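EAL domain protein (Vibrio cholerae serotype O1, PDB 6IJ2) probably hydrolyses cyclic dinucleotides such as c-di-GMP and cGAMP as a metal-dependent EAL-type phosphodiesterase, here holding the linear product pGpG. Local coordinates at residues Gln73-Ala84 with Cys107-Tyr118. The protein carries 1 engineered substitution. Residues are numbered along the deposited sequence; the frame is centred on the assembly and turned at random.
Sequences QMCRVKAIALAA and CIRTTLEAAKRY
Tyr118 lays its ring against Ala81 where two neighbouring outer helices of the EAL domain's TIM-barrel-like fold, 68-85 and 109-117, run side by side. The short helical segments are nearly parallel, 12° between directions with axes 9.5 Å apart, as expected for helices that each follow a strand of the barrel. Small Ala114 suits the interface: its CB faces the other helix and meets Val77 CG2 at 4.0 Å and Ile80 CD1 just beyond.

Tyr118, the first residue past its helix, can be followed outward. Its CB packs on Ala84 CB at 3.8 Å, which CD1 also approaches; CD2 lies by Ile80 CG2; the ring centre sits under Ala81 CA, a CH-pi contact of 3.9 Å; CE1, CE2 and OH all lie near Ala81 CB, which CZ reaches at 3.5 Å. Alanine suits this place because its small methyl leaves the ring lying over its CA. The opposite face carries Arg117 CG, and OH lies above the rim of one face of the Arg117 guanidinium.

Deeper in, long Arg76 runs extended from CG to NE beside Phe127 of strand 125-129, its planar cation also met by Phe96 in a cation-pi contact. Arginine can spread its N-H groups to two partners: NH2 bonds to Tyr148 OH, while NH1 gives a nearly straight bond (168°) to Thr111 OG1 at 3.1 Å, a short buried hydroxyl whose oxygen lies only 5° out of the guanidinium plane.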
ATOM      1  N   GLN A  73      -2.616 -12.178  23.857  1.00 47.59           N
ATOM      2  CA  GLN A  73      -1.811 -13.121  24.627  1.00 55.10           C
ATOM      3  C   GLN A  73      -2.410 -14.522  24.588  1.00 56.94           C
ATOM      4  O   GLN A  73      -1.679 -15.513  24.487  1.00 54.23           O
ATOM      5  CB  GLN A  73      -1.669 -12.626  26.068  1.00 54.43           C
ATOM      6  CG  GLN A  73      -1.074 -11.233  26.160  1.00 62.91           C
ATOM      7  CD  GLN A  73      -0.602 -10.875  27.555  1.00 80.94           C
ATOM      8  OE1 GLN A  73       0.554 -10.495  27.749  1.00 90.56           O
ATOM      9  NE2 GLN A  73      -1.494 -10.983  28.535  1.00 81.72           N
ATOM     10  N   MET A  74      -3.742 -14.624  24.652  1.00 53.46           N
ATOM     11  CA  MET A  74      -4.394 -15.929  24.592  1.00 58.26           C
ATOM     12  C   MET A  74      -4.157 -16.616  23.253  1.00 51.60           C
ATOM     13  O   MET A  74      -3.880 -17.821  23.211  1.00 45.28           O
ATOM     14  CB  MET A  74      -5.892 -15.778  24.861  1.00 73.82           C
ATOM     15  CG  MET A  74      -6.249 -15.681  26.333  1.00 95.74           C
ATOM     16  SD  MET A  74      -6.745 -17.269  27.031  1.00111.67           S
ATOM     17  CE  MET A  74      -8.441 -17.373  26.459  1.00118.86           C
ATOM     18  N   CYS A  75      -4.272 -15.872  22.146  1.00 45.03           N
ATOM     19  CA  CYS A  75      -3.993 -16.450  20.828  1.00 41.79           C
ATOM     20  C   CYS A  75      -2.598 -17.043  20.767  1.00 40.04           C
ATOM     21  O   CYS A  75      -2.389 -18.103  20.167  1.00 39.89           O
ATOM     22  CB  CYS A  75      -4.131 -15.398  19.727  1.00 41.74           C
ATOM     23  SG  CYS A  75      -5.792 -15.012  19.238  1.00 45.72           S
ATOM     24  N   ARG A  76      -1.623 -16.352  21.352  1.00 42.60           N
ATOM     25  CA  ARG A  76      -0.249 -16.826  21.293  1.00 36.69           C
ATOM     26  C   ARG A  76      -0.077 -18.116  22.078  1.00 39.08           C
ATOM     27  O   ARG A  76       0.556 -19.058  21.596  1.00 38.95           O
ATOM     28  CB  ARG A  76       0.691 -15.746  21.812  1.00 37.33           C
ATOM     29  CG  ARG A  76       0.699 -14.511  20.913  1.00 39.55           C
ATOM     30  CD  ARG A  76       1.585 -13.443  21.478  1.00 42.45           C
ATOM     31  NE  ARG A  76       1.538 -12.240  20.666  1.00 43.74           N
ATOM     32  CZ  ARG A  76       2.495 -11.322  20.651  1.00 48.59           C
ATOM     33  NH1 ARG A  76       3.576 -11.490  21.402  1.00 45.34           N
ATOM     34  NH2 ARG A  76       2.376 -10.249  19.878  1.00 45.82           N
ATOM     35  N   VAL A  77      -0.651 -18.182  23.280  1.00 39.62           N
ATOM     36  CA  VAL A  77      -0.466 -19.346  24.136  1.00 40.77           C
ATOM     37  C   VAL A  77      -1.186 -20.563  23.567  1.00 47.04           C
ATOM     38  O   VAL A  77      -0.656 -21.683  23.590  1.00 41.28           O
ATOM     39  CB  VAL A  77      -0.935 -19.027  25.567  1.00 50.45           C
ATOM     40  CG1 VAL A  77      -0.892 -20.278  26.419  1.00 47.52           C
ATOM     41  CG2 VAL A  77      -0.069 -17.937  26.178  1.00 46.29           C
ATOM     42  N   LYS A  78      -2.411 -20.375  23.069  1.00 45.34           N
ATOM     43  CA  LYS A  78      -3.159 -21.492  22.497  1.00 43.44           C
ATOM     44  C   LYS A  78      -2.470 -22.043  21.257  1.00 41.05           C
ATOM     45  O   LYS A  78      -2.427 -23.264  21.052  1.00 41.65           O
ATOM     46  CB  LYS A  78      -4.580 -21.053  22.151  1.00 43.08           C
ATOM     47  CG  LYS A  78      -5.461 -20.764  23.348  1.00 43.48           C
ATOM     48  CD  LYS A  78      -6.790 -20.185  22.891  1.00 44.20           C
ATOM     49  CE  LYS A  78      -7.741 -19.988  24.061  1.00 49.74           C
ATOM     50  NZ  LYS A  78      -8.177 -21.276  24.665  1.00 51.14           N
ATOM     51  N   ALA A  79      -1.938 -21.156  20.410  1.00 36.22           N
ATOM     52  CA  ALA A  79      -1.252 -21.596  19.197  1.00 34.24           C
ATOM     53  C   ALA A  79      -0.001 -22.391  19.537  1.00 39.73           C
ATOM     54  O   ALA A  79       0.258 -23.450  18.952  1.00 37.79           O
ATOM     55  CB  ALA A  79      -0.886 -20.393  18.326  1.00 32.78           C
ATOM     56  N   ILE A  80       0.790 -21.892  20.487  1.00 37.29           N
ATOM     57  CA  ILE A  80       2.004 -22.596  20.890  1.00 37.88           C
ATOM     58  C   ILE A  80       1.659 -23.922  21.560  1.00 41.07           C
ATOM     59  O   ILE A  80       2.292 -24.952  21.291  1.00 40.77           O
ATOM     60  CB  ILE A  80       2.856 -21.689  21.801  1.00 38.86           C
ATOM     61  CG1 ILE A  80       3.375 -20.479  21.014  1.00 40.87           C
ATOM     62  CG2 ILE A  80       4.002 -22.475  22.459  1.00 39.73           C
ATOM     63  CD1 ILE A  80       3.990 -19.408  21.883  1.00 37.24           C
ATOM     64  N   ALA A  81       0.637 -23.928  22.421  1.00 40.43           N
ATOM     65  CA  ALA A  81       0.280 -25.153  23.137  1.00 41.58           C
ATOM     66  C   ALA A  81      -0.234 -26.227  22.187  1.00 42.74           C
ATOM     67  O   ALA A  81       0.126 -27.405  22.319  1.00 42.88           O
ATOM     68  CB  ALA A  81      -0.763 -24.851  24.211  1.00 42.24           C
ATOM     69  N   LEU A  82      -1.077 -25.843  21.223  1.00 40.01           N
ATOM     70  CA  LEU A  82      -1.604 -26.818  20.274  1.00 40.21           C
ATOM     71  C   LEU A  82      -0.514 -27.322  19.349  1.00 36.70           C
ATOM     72  O   LEU A  82      -0.448 -28.519  19.056  1.00 46.32           O
ATOM     73  CB  LEU A  82      -2.734 -26.209  19.447  1.00 39.07           C
ATOM     74  CG  LEU A  82      -4.175 -26.585  19.772  1.00 43.38           C
ATOM     75  CD1 LEU A  82      -5.141 -25.770  18.899  1.00 44.88           C
ATOM     76  CD2 LEU A  82      -4.421 -28.076  19.605  1.00 53.32           C
ATOM     77  N   ALA A  83       0.318 -26.412  18.839  1.00 36.38           N
ATOM     78  CA  ALA A  83       1.394 -26.827  17.945  1.00 42.86           C
ATOM     79  C   ALA A  83       2.315 -27.822  18.632  1.00 46.85           C
ATOM     80  O   ALA A  83       2.734 -28.818  18.028  1.00 43.50           O
ATOM     81  CB  ALA A  83       2.177 -25.605  17.466  1.00 48.47           C
ATOM     82  N   ALA A  84       2.623 -27.579  19.907  1.00 48.23           N
ATOM     83  CA  ALA A  84       3.393 -28.541  20.680  1.00 49.45           C
ATOM     84  C   ALA A  84       2.630 -29.850  20.821  1.00 52.10           C
ATOM     85  O   ALA A  84       3.170 -30.931  20.547  1.00 55.81           O
ATOM     86  CB  ALA A  84       3.728 -27.956  22.052  1.00 55.78           C
ATOM     87  N   CYS A 107       5.181  -6.597  27.011  1.00104.08           N
ATOM     88  CA  CYS A 107       4.384  -7.651  27.625  1.00 97.55           C
ATOM     89  C   CYS A 107       4.608  -9.007  26.946  1.00 89.32           C
ATOM     90  O   CYS A 107       3.694  -9.843  26.903  1.00 88.22           O
ATOM     91  CB  CYS A 107       2.902  -7.277  27.586  1.00 99.99           C
ATOM     92  SG  CYS A 107       2.237  -6.919  29.235  1.00111.73           S
ATOM     93  N   ILE A 108       5.809  -9.232  26.402  1.00 80.65           N
ATOM     94  CA  ILE A 108       6.103 -10.428  25.636  1.00 67.90           C
ATOM     95  C   ILE A 108       6.645 -11.565  26.496  1.00 67.67           C
ATOM     96  O   ILE A 108       6.919 -12.651  25.966  1.00 64.06           O
ATOM     97  CB  ILE A 108       7.108 -10.088  24.519  1.00 58.02           C
ATOM     98  CG1 ILE A 108       7.124 -11.134  23.399  1.00 56.42           C
ATOM     99  CG2 ILE A 108       8.488  -9.888  25.107  1.00 60.71           C
ATOM    100  CD1 ILE A 108       8.087 -10.764  22.301  1.00 61.95           C
ATOM    101  N   ARG A 109       6.811 -11.361  27.808  1.00 69.29           N
ATOM    102  CA  ARG A 109       7.232 -12.462  28.674  1.00 72.51           C
ATOM    103  C   ARG A 109       6.203 -13.592  28.694  1.00 69.32           C
ATOM    104  O   ARG A 109       6.571 -14.766  28.824  1.00 68.52           O
ATOM    105  CB  ARG A 109       7.503 -11.940  30.086  1.00 86.64           C
ATOM    106  CG  ARG A 109       8.833 -11.207  30.215  1.00 93.63           C
ATOM    107  CD  ARG A 109       9.646 -11.753  31.379  1.00 99.73           C
ATOM    108  NE  ARG A 109       8.989 -11.523  32.662  1.00103.12           N
ATOM    109  CZ  ARG A 109       9.168 -10.438  33.409  1.00106.07           C
ATOM    110  NH1 ARG A 109       9.988  -9.478  33.002  1.00106.89           N
ATOM    111  NH2 ARG A 109       8.527 -10.312  34.563  1.00107.82           N
ATOM    112  N   THR A 110       4.919 -13.262  28.545  1.00 62.70           N
ATOM    113  CA  THR A 110       3.904 -14.306  28.465  1.00 62.41           C
ATOM    114  C   THR A 110       4.125 -15.197  27.253  1.00 55.79           C
ATOM    115  O   THR A 110       3.851 -16.402  27.311  1.00 62.17           O
ATOM    116  CB  THR A 110       2.503 -13.691  28.428  1.00 69.49           C
ATOM    117  OG1 THR A 110       2.490 -12.578  27.526  1.00 82.73           O
ATOM    118  CG2 THR A 110       2.087 -13.219  29.806  1.00 68.05           C
ATOM    119  N   THR A 111       4.637 -14.629  26.159  1.00 47.34           N
ATOM    120  CA  THR A 111       4.995 -15.424  24.990  1.00 45.43           C
ATOM    121  C   THR A 111       6.234 -16.269  25.270  1.00 53.43           C
ATOM    122  O   THR A 111       6.243 -17.481  25.026  1.00 50.57           O
ATOM    123  CB  THR A 111       5.221 -14.501  23.786  1.00 52.13           C
ATOM    124  OG1 THR A 111       4.015 -13.784  23.501  1.00 48.61           O
ATOM    125  CG2 THR A 111       5.642 -15.290  22.546  1.00 44.53           C
ATOM    126  N   LEU A 112       7.291 -15.639  25.793  1.00 51.45           N
ATOM    127  CA  LEU A 112       8.526 -16.361  26.081  1.00 55.37           C
ATOM    128  C   LEU A 112       8.281 -17.502  27.057  1.00 57.34           C
ATOM    129  O   LEU A 112       8.815 -18.603  26.879  1.00 55.66           O
ATOM    130  CB  LEU A 112       9.575 -15.405  26.645  1.00 56.44           C
ATOM    131  CG  LEU A 112       9.879 -14.148  25.830  1.00 56.92           C
ATOM    132  CD1 LEU A 112      10.847 -13.258  26.597  1.00 61.22           C
ATOM    133  CD2 LEU A 112      10.437 -14.509  24.464  1.00 56.04           C
ATOM    134  N   GLU A 113       7.469 -17.257  28.087  1.00 55.98           N
ATOM    135  CA  GLU A 113       7.185 -18.294  29.072  1.00 60.35           C
ATOM    136  C   GLU A 113       6.379 -19.430  28.461  1.00 58.47           C
ATOM    137  O   GLU A 113       6.604 -20.602  28.785  1.00 54.40           O
ATOM    138  CB  GLU A 113       6.451 -17.691  30.270  1.00 60.19           C
ATOM    139  CG  GLU A 113       7.289 -16.701  31.060  1.00 71.16           C
ATOM    140  CD  GLU A 113       6.545 -16.103  32.241  1.00 83.01           C
ATOM    141  OE1 GLU A 113       7.213 -15.670  33.202  1.00 88.71           O
ATOM    142  OE2 GLU A 113       5.296 -16.065  32.209  1.00 85.67           O
ATOM    143  N   ALA A 114       5.437 -19.108  27.575  1.00 52.21           N
ATOM    144  CA  ALA A 114       4.678 -20.154  26.900  1.00 53.12           C
ATOM    145  C   ALA A 114       5.594 -21.028  26.049  1.00 50.65           C
ATOM    146  O   ALA A 114       5.525 -22.261  26.107  1.00 50.54           O
ATOM    147  CB  ALA A 114       3.571 -19.535  26.049  1.00 52.41           C
ATOM    148  N   ALA A 115       6.475 -20.402  25.268  1.00 45.72           N
ATOM    149  CA  ALA A 115       7.403 -21.163  24.437  1.00 43.16           C
ATOM    150  C   ALA A 115       8.256 -22.101  25.286  1.00 48.17           C
ATOM    151  O   ALA A 115       8.421 -23.282  24.951  1.00 46.39           O
ATOM    152  CB  ALA A 115       8.288 -20.211  23.635  1.00 42.89           C
ATOM    153  N   LYS A 116       8.793 -21.597  26.399  1.00 46.80           N
ATOM    154  CA  LYS A 116       9.661 -22.421  27.236  1.00 49.76           C
ATOM    155  C   LYS A 116       8.893 -23.588  27.846  1.00 57.74           C
ATOM    156  O   LYS A 116       9.372 -24.726  27.835  1.00 55.28           O
ATOM    157  CB  LYS A 116      10.309 -21.583  28.338  1.00 54.95           C
ATOM    158  CG  LYS A 116      11.127 -22.420  29.336  1.00 66.89           C
ATOM    159  CD  LYS A 116      12.302 -23.134  28.661  1.00 73.03           C
ATOM    160  CE  LYS A 116      12.280 -24.652  28.880  1.00 78.12           C
ATOM    161  NZ  LYS A 116      12.467 -25.077  30.304  1.00 79.94           N
ATOM    162  N   ARG A 117       7.702 -23.320  28.387  1.00 49.91           N
ATOM    163  CA  ARG A 117       6.886 -24.383  28.966  1.00 58.90           C
ATOM    164  C   ARG A 117       6.675 -25.531  27.987  1.00 49.49           C
ATOM    165  O   ARG A 117       6.750 -26.706  28.365  1.00 56.41           O
ATOM    166  CB  ARG A 117       5.538 -23.818  29.421  1.00 64.69           C
ATOM    167  CG  ARG A 117       4.548 -24.884  29.876  1.00 69.31           C
ATOM    168  CD  ARG A 117       3.355 -24.285  30.605  1.00 80.50           C
ATOM    169  NE  ARG A 117       2.564 -23.395  29.759  1.00 89.84           N
ATOM    170  CZ  ARG A 117       1.400 -22.864  30.120  1.00 93.50           C
ATOM    171  NH1 ARG A 117       0.889 -23.138  31.315  1.00 98.08           N
ATOM    172  NH2 ARG A 117       0.745 -22.062  29.291  1.00 86.37           N
ATOM    173  N   TYR A 118       6.421 -25.213  26.722  1.00 47.08           N
ATOM    174  CA  TYR A 118       6.146 -26.212  25.703  1.00 46.81           C
ATOM    175  C   TYR A 118       7.385 -26.584  24.904  1.00 47.91           C
ATOM    176  O   TYR A 118       7.272 -27.294  23.898  1.00 50.41           O
ATOM    177  CB  TYR A 118       5.030 -25.710  24.777  1.00 52.53           C
ATOM    178  CG  TYR A 118       3.726 -25.553  25.526  1.00 55.60           C
ATOM    179  CD1 TYR A 118       3.002 -26.669  25.922  1.00 52.91           C
ATOM    180  CD2 TYR A 118       3.238 -24.299  25.870  1.00 51.93           C
ATOM    181  CE1 TYR A 118       1.824 -26.547  26.624  1.00 52.88           C
ATOM    182  CE2 TYR A 118       2.055 -24.167  26.577  1.00 55.69           C
ATOM    183  CZ  TYR A 118       1.354 -25.298  26.950  1.00 53.95           C
ATOM    184  OH  TYR A 118       0.172 -25.193  27.651  1.00 58.01           O
TER